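Local structure of PA_0080 (Pseudomonas aeruginosa, 3ZHN) at residues 91-96 with 103-108; 33-38 with 56-61. The protein serves as the TssJ1 lipoprotein of the type VI secretion system, probably helping to hold its membrane complex at the outer membrane. All blocks are in the same frame, centred on the assembly; numbering follows the deposited sequence.

Interaction 1 of 2, residues 91-96 with 103-108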
ATOM      1  N   ASP A  91      -5.110   5.248   4.915  1.00 12.13           N
ATOM      2  CA  ASP A  91      -5.972   5.549   3.831  1.00 14.31           C
ATOM      3  C   ASP A  91      -6.496   4.261   3.206  1.00 15.36           C
ATOM      4  O   ASP A  91      -5.749   3.309   3.141  1.00 21.72           O
ATOM      5  CB  ASP A  91      -5.226   6.304   2.753  1.00 14.37           C
ATOM      6  CG  ASP A  91      -4.566   7.558   3.255  1.00 16.30           C
ATOM      7  OD1 ASP A  91      -4.897   8.122   4.343  1.00 17.54           O
ATOM      8  OD2 ASP A  91      -3.751   8.047   2.511  1.00 23.93           O
ATOM      9  N   GLU A  92      -7.748   4.235   2.767  1.00 12.43           N
ATOM     10  CA  GLU A  92      -8.333   3.016   2.253  1.00 12.20           C
ATOM     11  C   GLU A  92      -8.974   3.284   0.924  1.00 10.84           C
ATOM     12  O   GLU A  92      -9.699   4.276   0.768  1.00 12.53           O
ATOM     13  CB  GLU A  92      -9.428   2.521   3.185  1.00 15.55           C
ATOM     14  CG  GLU A  92      -9.941   1.175   2.748  1.00 20.92           C
ATOM     15  CD  GLU A  92     -11.070   0.710   3.631  1.00 37.57           C
ATOM     16  OE1 GLU A  92     -10.793   0.643   4.814  1.00 42.14           O
ATOM     17  OE2 GLU A  92     -12.207   0.442   3.151  1.00 53.51           O
ATOM     18  N   PHE A  93      -8.797   2.339  -0.004  1.00 11.16           N
ATOM     19  CA  PHE A  93      -9.267   2.398  -1.394  1.00 12.43           C
ATOM     20  C   PHE A  93      -9.884   1.050  -1.710  1.00  9.27           C
ATOM     21  O   PHE A  93      -9.390   0.054  -1.205  1.00 13.89           O
ATOM     22  CB  PHE A  93      -8.105   2.576  -2.391  1.00 14.10           C
ATOM     23  CG  PHE A  93      -7.106   3.610  -1.983  1.00 14.81           C
ATOM     24  CD1 PHE A  93      -6.083   3.336  -1.120  1.00 19.27           C
ATOM     25  CD2 PHE A  93      -7.144   4.849  -2.576  1.00 18.99           C
ATOM     26  CE1 PHE A  93      -5.163   4.286  -0.791  1.00 20.62           C
ATOM     27  CE2 PHE A  93      -6.210   5.804  -2.261  1.00 20.75           C
ATOM     28  CZ  PHE A  93      -5.220   5.528  -1.369  1.00 20.54           C
ATOM     29  N   LEU A  94     -10.910   1.021  -2.542  1.00 10.61           N
ATOM     30  CA  LEU A  94     -11.406  -0.206  -3.128  1.00  9.83           C
ATOM     31  C   LEU A  94     -11.199  -0.141  -4.636  1.00 11.20           C
ATOM     32  O   LEU A  94     -11.774   0.721  -5.298  1.00 14.70           O
ATOM     33  CB  LEU A  94     -12.905  -0.391  -2.842  1.00 12.13           C
ATOM     34  CG  LEU A  94     -13.532  -1.656  -3.418  1.00 14.40           C
ATOM     35  CD1 LEU A  94     -13.004  -2.897  -2.710  1.00 15.84           C
ATOM     36  CD2 LEU A  94     -15.055  -1.628  -3.220  1.00 18.78           C
ATOM     37  N   LEU A  95     -10.358  -0.999  -5.155  1.00 11.44           N
ATOM     38  CA  LEU A  95     -10.024  -1.027  -6.537  1.00 11.96           C
ATOM     39  C   LEU A  95     -10.687  -2.188  -7.288  1.00 11.34           C
ATOM     40  O   LEU A  95     -10.867  -3.242  -6.780  1.00 11.08           O
ATOM     41  CB  LEU A  95      -8.512  -1.177  -6.715  1.00 14.58           C
ATOM     42  CG  LEU A  95      -7.619  -0.165  -6.008  1.00 19.77           C
ATOM     43  CD1 LEU A  95      -6.157  -0.574  -6.072  1.00 23.17           C
ATOM     44  CD2 LEU A  95      -7.792   1.175  -6.653  1.00 22.90           C
ATOM     45  N   ARG A  96     -11.063  -1.931  -8.520  1.00 11.97           N
ATOM     46  CA  ARG A  96     -11.701  -2.878  -9.363  1.00 11.28           C
ATOM     47  C   ARG A  96     -10.729  -3.346 -10.462  1.00 10.85           C
ATOM     48  O   ARG A  96      -9.769  -2.636 -10.796  1.00 10.43           O
ATOM     49  CB  ARG A  96     -12.980  -2.319  -9.984  1.00 14.80           C
ATOM     50  CG  ARG A  96     -14.030  -2.000  -8.930  1.00 20.62           C
ATOM     51  CD  ARG A  96     -15.380  -1.763  -9.560  1.00 30.33           C
ATOM     52  NE  ARG A  96     -16.404  -2.333  -8.675  1.00 43.06           N
ATOM     53  CZ  ARG A  96     -16.652  -1.878  -7.449  1.00 48.19           C
ATOM     54  NH1 ARG A  96     -16.020  -0.795  -6.968  1.00 52.76           N
ATOM     55  NH2 ARG A  96     -17.577  -2.452  -6.696  1.00 57.11           N
ATOM     56  N   ILE A 103      -2.561   9.092  -7.250  1.00 16.22           N
ATOM     57  CA  ILE A 103      -2.664   9.777  -5.984  1.00 20.63           C
ATOM     58  C   ILE A 103      -1.408  10.539  -5.693  1.00 18.75           C
ATOM     59  O   ILE A 103      -0.321  10.107  -6.029  1.00 19.73           O
ATOM     60  CB  ILE A 103      -3.065   8.847  -4.815  1.00 28.30           C
ATOM     61  CG1 ILE A 103      -2.022   7.842  -4.513  1.00 25.87           C
ATOM     62  CG2 ILE A 103      -4.381   8.128  -5.100  1.00 29.43           C
ATOM     63  CD1 ILE A 103      -2.229   7.172  -3.169  1.00 30.54           C
ATOM     64  N   GLU A 104      -1.532  11.691  -5.045  1.00 26.30           N
ATOM     65  CA  GLU A 104      -0.342  12.488  -4.746  1.00 23.76           C
ATOM     66  C   GLU A 104      -0.518  12.947  -3.316  1.00 28.65           C
ATOM     67  O   GLU A 104      -1.633  13.285  -2.914  1.00 31.45           O
ATOM     68  CB  GLU A 104      -0.290  13.683  -5.698  1.00 32.68           C
ATOM     69  CG  GLU A 104       0.900  14.617  -5.449  1.00 35.45           C
ATOM     70  CD  GLU A 104       1.161  15.647  -6.567  1.00 43.96           C
ATOM     71  OE1 GLU A 104       0.508  15.510  -7.666  1.00 42.92           O
ATOM     72  OE2 GLU A 104       2.131  16.544  -6.393  1.00109.76           O
ATOM     73  N   ARG A 105       0.571  12.875  -2.547  1.00 28.85           N
ATOM     74  CA  ARG A 105       0.579  13.196  -1.144  1.00 27.36           C
ATOM     75  C   ARG A 105       1.908  13.933  -0.915  1.00 21.58           C
ATOM     76  O   ARG A 105       2.886  13.660  -1.584  1.00 27.64           O
ATOM     77  CB  ARG A 105       0.656  11.931  -0.251  1.00 28.64           C
ATOM     78  CG  ARG A 105      -0.331  10.799  -0.440  1.00 37.40           C
ATOM     79  CD  ARG A 105      -1.363  10.944   0.647  1.00 41.29           C
ATOM     80  NE  ARG A 105      -2.478  10.021   0.550  1.00 49.29           N
ATOM     81  CZ  ARG A 105      -3.466  10.104  -0.358  1.00 51.25           C
ATOM     82  NH1 ARG A 105      -3.528  11.034  -1.317  1.00 40.15           N
ATOM     83  NH2 ARG A 105      -4.414   9.231  -0.316  1.00 41.61           N
ATOM     84  N   THR A 106       1.910  14.808   0.056  1.00 21.85           N
ATOM     85  CA  THR A 106       3.102  15.172   0.773  1.00 20.18           C
ATOM     86  C   THR A 106       3.097  14.417   2.064  1.00 27.06           C
ATOM     87  O   THR A 106       2.102  14.361   2.819  1.00 37.79           O
ATOM     88  CB  THR A 106       3.222  16.646   1.037  1.00 18.86           C
ATOM     89  OG1 THR A 106       2.111  17.052   1.855  1.00 24.30           O
ATOM     90  CG2 THR A 106       3.256  17.344  -0.339  1.00 18.38           C
ATOM     91  N   LEU A 107       4.204  13.794   2.304  1.00 25.98           N
ATOM     92  CA  LEU A 107       4.273  12.960   3.469  1.00 29.69           C
ATOM     93  C   LEU A 107       4.579  13.824   4.576  1.00 31.45           C
ATOM     94  O   LEU A 107       5.369  14.761   4.490  1.00 39.20           O
ATOM     95  CB  LEU A 107       5.339  11.911   3.403  1.00 23.31           C
ATOM     96  CG  LEU A 107       5.200  10.973   2.233  1.00 25.01           C
ATOM     97  CD1 LEU A 107       6.087   9.794   2.529  1.00 22.31           C
ATOM     98  CD2 LEU A 107       3.767  10.500   2.006  1.00 29.23           C
ATOM     99  N   ASP A 108       3.846  13.558   5.641  1.00 33.75           N
ATOM    100  CA  ASP A 108       4.186  14.206   6.856  1.00 27.65           C
ATOM    101  C   ASP A 108       5.755  14.298   7.088  1.00 26.92           C
ATOM    102  O   ASP A 108       6.579  13.375   6.791  1.00 35.05           O
ATOM    103  CB  ASP A 108       3.435  13.533   8.023  1.00 24.83           C
ATOM    104  CG  ASP A 108       3.354  14.447   9.262  1.00 27.14           C
ATOM    105  OD1 ASP A 108       4.348  14.436  10.040  1.00 37.29           O
ATOM    106  OD2 ASP A 108       2.333  15.209   9.433  1.00 37.31           O
TER
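R105 reaches D91 across a beta-sandwich: strands 87-95 and 100-107 belong to its two facing sheets and run antiparallel, the segment axes 12.2 Å apart, so the link rests on side chains alone. From CB the R105 chain runs through CG, anti to the carbonyl carbon, and then bends at chi2 (-101°), which brings CD to 4.2 Å from D91 OD2. Beyond CD, both NE and NH2 lie 3.1 Å from D91 OD2 and donate to it, a side-on salt bridge that converges on one oxygen. The oxygen sits near the guanidinium plane, but the carboxylate is turned 66° from that plane: NE meets OD2 almost in line with the C-O bond, whereas NH2 comes from above the carboxylate plane. NH1 turns back to E104 O in a weak bond. One guanidinium face carries I103 CD1, offset toward its rim, and this methyl also packs 3.9 Å from F93 CZ. F93 CZ lies 3.9 Å from R105 NH2, an oblique approach, with ring and guanidinium planes 18° apart. Both are outermost strands of their sheets in this chain, beside 54-61 and 31-39 respectively, so the bridge spans the sandwich at its edge.

Interaction 2 of 2, residues 33-38 with 56-61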
ATOM      1  N   VAL A  33       5.135  12.507  -2.834  1.00 14.91           N
ATOM      2  CA  VAL A  33       4.981  11.182  -3.407  1.00 15.36           C
ATOM      3  C   VAL A  33       3.819  11.247  -4.418  1.00 15.62           C
ATOM      4  O   VAL A  33       2.745  11.784  -4.095  1.00 21.41           O
ATOM      5  CB  VAL A  33       4.691  10.123  -2.316  1.00 17.85           C
ATOM      6  CG1 VAL A  33       4.447   8.745  -2.936  1.00 23.77           C
ATOM      7  CG2 VAL A  33       5.782  10.174  -1.271  1.00 16.63           C
ATOM      8  N   VAL A  34       4.059  10.718  -5.612  1.00 13.50           N
ATOM      9  CA  VAL A  34       3.050  10.432  -6.561  1.00 11.52           C
ATOM     10  C   VAL A  34       3.021   8.932  -6.799  1.00 14.59           C
ATOM     11  O   VAL A  34       4.071   8.339  -7.077  1.00 16.04           O
ATOM     12  CB  VAL A  34       3.205  11.168  -7.906  1.00 13.46           C
ATOM     13  CG1 VAL A  34       1.950  10.969  -8.754  1.00 18.11           C
ATOM     14  CG2 VAL A  34       3.387  12.681  -7.686  1.00 16.38           C
ATOM     15  N   ILE A  35       1.829   8.340  -6.659  1.00 13.23           N
ATOM     16  CA  ILE A  35       1.634   6.944  -6.884  1.00 13.95           C
ATOM     17  C   ILE A  35       0.601   6.749  -7.963  1.00 13.39           C
ATOM     18  O   ILE A  35      -0.549   7.260  -7.841  1.00 17.79           O
ATOM     19  CB  ILE A  35       1.139   6.220  -5.619  1.00 16.23           C
ATOM     20  CG1 ILE A  35       2.239   6.234  -4.525  1.00 16.54           C
ATOM     21  CG2 ILE A  35       0.711   4.760  -5.925  1.00 16.66           C
ATOM     22  CD1 ILE A  35       1.713   5.839  -3.162  1.00 19.02           C
ATOM     23  N   TRP A  36       1.015   5.973  -8.962  1.00 13.49           N
ATOM     24  CA  TRP A  36       0.087   5.464  -9.950  1.00 14.56           C
ATOM     25  C   TRP A  36      -0.246   4.038  -9.578  1.00 14.75           C
ATOM     26  O   TRP A  36       0.649   3.146  -9.561  1.00 17.67           O
ATOM     27  CB  TRP A  36       0.656   5.500 -11.352  1.00 19.15           C
ATOM     28  CG  TRP A  36       0.735   6.858 -11.920  1.00 17.04           C
ATOM     29  CD1 TRP A  36      -0.191   7.493 -12.760  1.00 23.70           C
ATOM     30  CD2 TRP A  36       1.816   7.778 -11.756  1.00 17.97           C
ATOM     31  NE1 TRP A  36       0.273   8.723 -13.122  1.00 26.38           N
ATOM     32  CE2 TRP A  36       1.472   8.940 -12.482  1.00 19.64           C
ATOM     33  CE3 TRP A  36       3.025   7.748 -11.044  1.00 17.08           C
ATOM     34  CZ2 TRP A  36       2.303  10.037 -12.562  1.00 24.55           C
ATOM     35  CZ3 TRP A  36       3.857   8.863 -11.136  1.00 24.28           C
ATOM     36  CH2 TRP A  36       3.486   9.985 -11.891  1.00 20.43           C
ATOM     37  N   LEU A  37      -1.532   3.802  -9.305  1.00 13.62           N
ATOM     38  CA  LEU A  37      -2.033   2.476  -8.893  1.00 12.29           C
ATOM     39  C   LEU A  37      -2.631   1.798 -10.111  1.00 13.31           C
ATOM     40  O   LEU A  37      -3.499   2.369 -10.757  1.00 15.11           O
ATOM     41  CB  LEU A  37      -3.148   2.616  -7.832  1.00 16.18           C
ATOM     42  CG  LEU A  37      -2.888   3.245  -6.445  1.00 18.17           C
ATOM     43  CD1 LEU A  37      -4.203   3.397  -5.703  1.00 27.04           C
ATOM     44  CD2 LEU A  37      -1.956   2.330  -5.681  1.00 16.52           C
ATOM     45  N   HIS A  38      -2.187   0.569 -10.414  1.00 12.57           N
ATOM     46  CA  HIS A  38      -2.634  -0.159 -11.554  1.00 12.28           C
ATOM     47  C   HIS A  38      -3.211  -1.462 -11.059  1.00  9.97           C
ATOM     48  O   HIS A  38      -2.480  -2.337 -10.594  1.00 11.70           O
ATOM     49  CB  HIS A  38      -1.440  -0.483 -12.497  1.00 12.15           C
ATOM     50  CG  HIS A  38      -0.581   0.668 -12.801  1.00 15.06           C
ATOM     51  ND1 HIS A  38      -0.957   1.715 -13.629  1.00 16.71           N
ATOM     52  CD2 HIS A  38       0.671   0.941 -12.385  1.00 18.76           C
ATOM     53  CE1 HIS A  38       0.026   2.590 -13.691  1.00 15.53           C
ATOM     54  NE2 HIS A  38       1.011   2.168 -12.920  1.00 16.31           N
ATOM     55  N   LEU A  56      -7.417  -1.941  -0.587  1.00  9.57           N
ATOM     56  CA  LEU A  56      -6.031  -1.581  -0.316  1.00 10.15           C
ATOM     57  C   LEU A  56      -6.016  -0.513   0.759  1.00  9.21           C
ATOM     58  O   LEU A  56      -6.781   0.458   0.684  1.00 11.88           O
ATOM     59  CB  LEU A  56      -5.347  -1.060  -1.587  1.00 11.46           C
ATOM     60  CG  LEU A  56      -3.871  -0.721  -1.518  1.00 10.69           C
ATOM     61  CD1 LEU A  56      -2.963  -1.918  -1.245  1.00 13.63           C
ATOM     62  CD2 LEU A  56      -3.452   0.016  -2.768  1.00 13.79           C
ATOM     63  N   ARG A  57      -5.082  -0.660   1.683  1.00  9.59           N
ATOM     64  CA  ARG A  57      -4.823   0.317   2.729  1.00 10.16           C
ATOM     65  C   ARG A  57      -3.359   0.779   2.599  1.00  9.55           C
ATOM     66  O   ARG A  57      -2.456  -0.027   2.462  1.00 10.06           O
ATOM     67  CB  ARG A  57      -5.089  -0.346   4.090  1.00 13.11           C
ATOM     68  N   LEU A  58      -3.188   2.094   2.616  1.00 10.32           N
ATOM     69  CA  LEU A  58      -1.938   2.778   2.653  1.00  9.90           C
ATOM     70  C   LEU A  58      -1.706   3.338   4.026  1.00  9.75           C
ATOM     71  O   LEU A  58      -2.617   3.939   4.620  1.00 11.50           O
ATOM     72  CB  LEU A  58      -1.944   3.890   1.628  1.00 12.87           C
ATOM     73  CG  LEU A  58      -0.791   4.872   1.513  1.00 14.54           C
ATOM     74  CD1 LEU A  58      -0.896   5.598   0.224  1.00 23.83           C
ATOM     75  CD2 LEU A  58      -0.660   5.900   2.577  1.00 18.49           C
ATOM     76  N   TYR A  59      -0.508   3.149   4.579  1.00  9.19           N
ATOM     77  CA  TYR A  59      -0.142   3.605   5.922  1.00 10.58           C
ATOM     78  C   TYR A  59       1.089   4.540   5.838  1.00  8.43           C
ATOM     79  O   TYR A  59       2.118   4.195   5.192  1.00 11.11           O
ATOM     80  CB  TYR A  59       0.232   2.405   6.807  1.00 10.21           C
ATOM     81  CG  TYR A  59      -0.803   1.351   6.937  1.00  9.80           C
ATOM     82  CD1 TYR A  59      -1.096   0.455   5.898  1.00 10.03           C
ATOM     83  CD2 TYR A  59      -1.513   1.213   8.097  1.00 10.75           C
ATOM     84  CE1 TYR A  59      -2.018  -0.536   6.084  1.00 10.78           C
ATOM     85  CE2 TYR A  59      -2.435   0.216   8.281  1.00 12.37           C
ATOM     86  CZ  TYR A  59      -2.739  -0.649   7.254  1.00 12.00           C
ATOM     87  OH  TYR A  59      -3.698  -1.674   7.392  1.00 13.71           O
ATOM     88  N   GLU A  60       0.953   5.729   6.412  1.00  9.55           N
ATOM     89  CA  GLU A  60       2.101   6.584   6.618  1.00 10.97           C
ATOM     90  C   GLU A  60       2.655   6.240   8.002  1.00 10.39           C
ATOM     91  O   GLU A  60       1.919   6.258   9.011  1.00 10.89           O
ATOM     92  CB  GLU A  60       1.706   8.056   6.522  1.00 12.57           C
ATOM     93  CG  GLU A  60       1.285   8.505   5.179  1.00 14.52           C
ATOM     94  CD  GLU A  60       1.260  10.049   5.071  1.00 21.29           C
ATOM     95  OE1 GLU A  60       1.914  10.775   5.891  1.00 26.39           O
ATOM     96  OE2 GLU A  60       0.587  10.515   4.157  1.00 23.04           O
ATOM     97  N   LEU A  61       3.945   5.931   8.034  1.00  9.77           N
ATOM     98  CA  LEU A  61       4.659   5.370   9.197  1.00 10.53           C
ATOM     99  C   LEU A  61       5.894   6.185   9.594  1.00  9.97           C
ATOM    100  O   LEU A  61       6.655   6.579   8.713  1.00 11.79           O
ATOM    101  CB  LEU A  61       5.025   3.928   8.925  1.00  9.98           C
ATOM    102  CG  LEU A  61       3.867   2.938   8.615  1.00 10.20           C
ATOM    103  CD1 LEU A  61       4.436   1.659   8.032  1.00 12.58           C
ATOM    104  CD2 LEU A  61       3.060   2.603   9.857  1.00 12.15           C
TER
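E60 OE1 is held by T111 OG1 and, weakly, by D108 N, which gives segment 56-61 a polar grip at one end, while farther along it L58 and L56 meet I35 and L37 through carbon alone. This is the interior of a beta-sandwich: strand 31-39 belongs to the mixed sheet and strand 54-61 to the antiparallel one. The spacing supports that reading, since the nearest CA pairs, I35 with L58 and L37 with L56, stand 11.0 and 10.3 Å apart, far beyond backbone pairing within a sheet. The closest touch is methyl to methyl, L37 CD2 to L56 CD2 at 4.0 Å. The two leucines reach it with different first torsions: L56 CG is anti to the backbone N (chi1 -176°), L37 CG anti to the carbonyl carbon (chi1 -63°), and the two side chains approach at a slant. I35 and L58 approach less closely, CD1 to CD1 at 4.3 Å. All four residues are buried, and the contact covers a modest 100 Å² in total. W36 and H38 point away from this core, on the far side of the mixed sheet, and Y59 on the far side of the other. H38 bonds through ND1 to E100 OE1 and through NE2 to D143 OD1, and W36 meets H141 edge-to-face; Y59 OH bonds to L75 O of helix 72-77. Within the core, a third methyl, I103 CD1, joins the I35–L58 pair, lying 4.2 Å from I35 CD1 and 4.0 Å from L58 CD1.

How the interactions relate
Interactions 1 and 2 are neighbouring parts of the same sandwich interface, with centres about 5 Å apart. Each joins the two sheets: strands 87-95 and 54-61 are adjacent in one, strands 100-107 and 31-39 in the other. Segments 103-108 and 33-38 are tied directly, with I103 N 2.8 Å from I35 O and R105 O 2.8 Å from V33 N, both probable hydrogen bonds. Packing continues the tie where L107 CG comes within 3.6 Å of V33 CG2. Interaction 1 lies nearer the border: both its strands are outermost, and its centre is about 8 Å from the chain centre, against about 5 Å for the apolar, buried interaction 2. Along the chain, interaction 2 closes before interaction 1 opens.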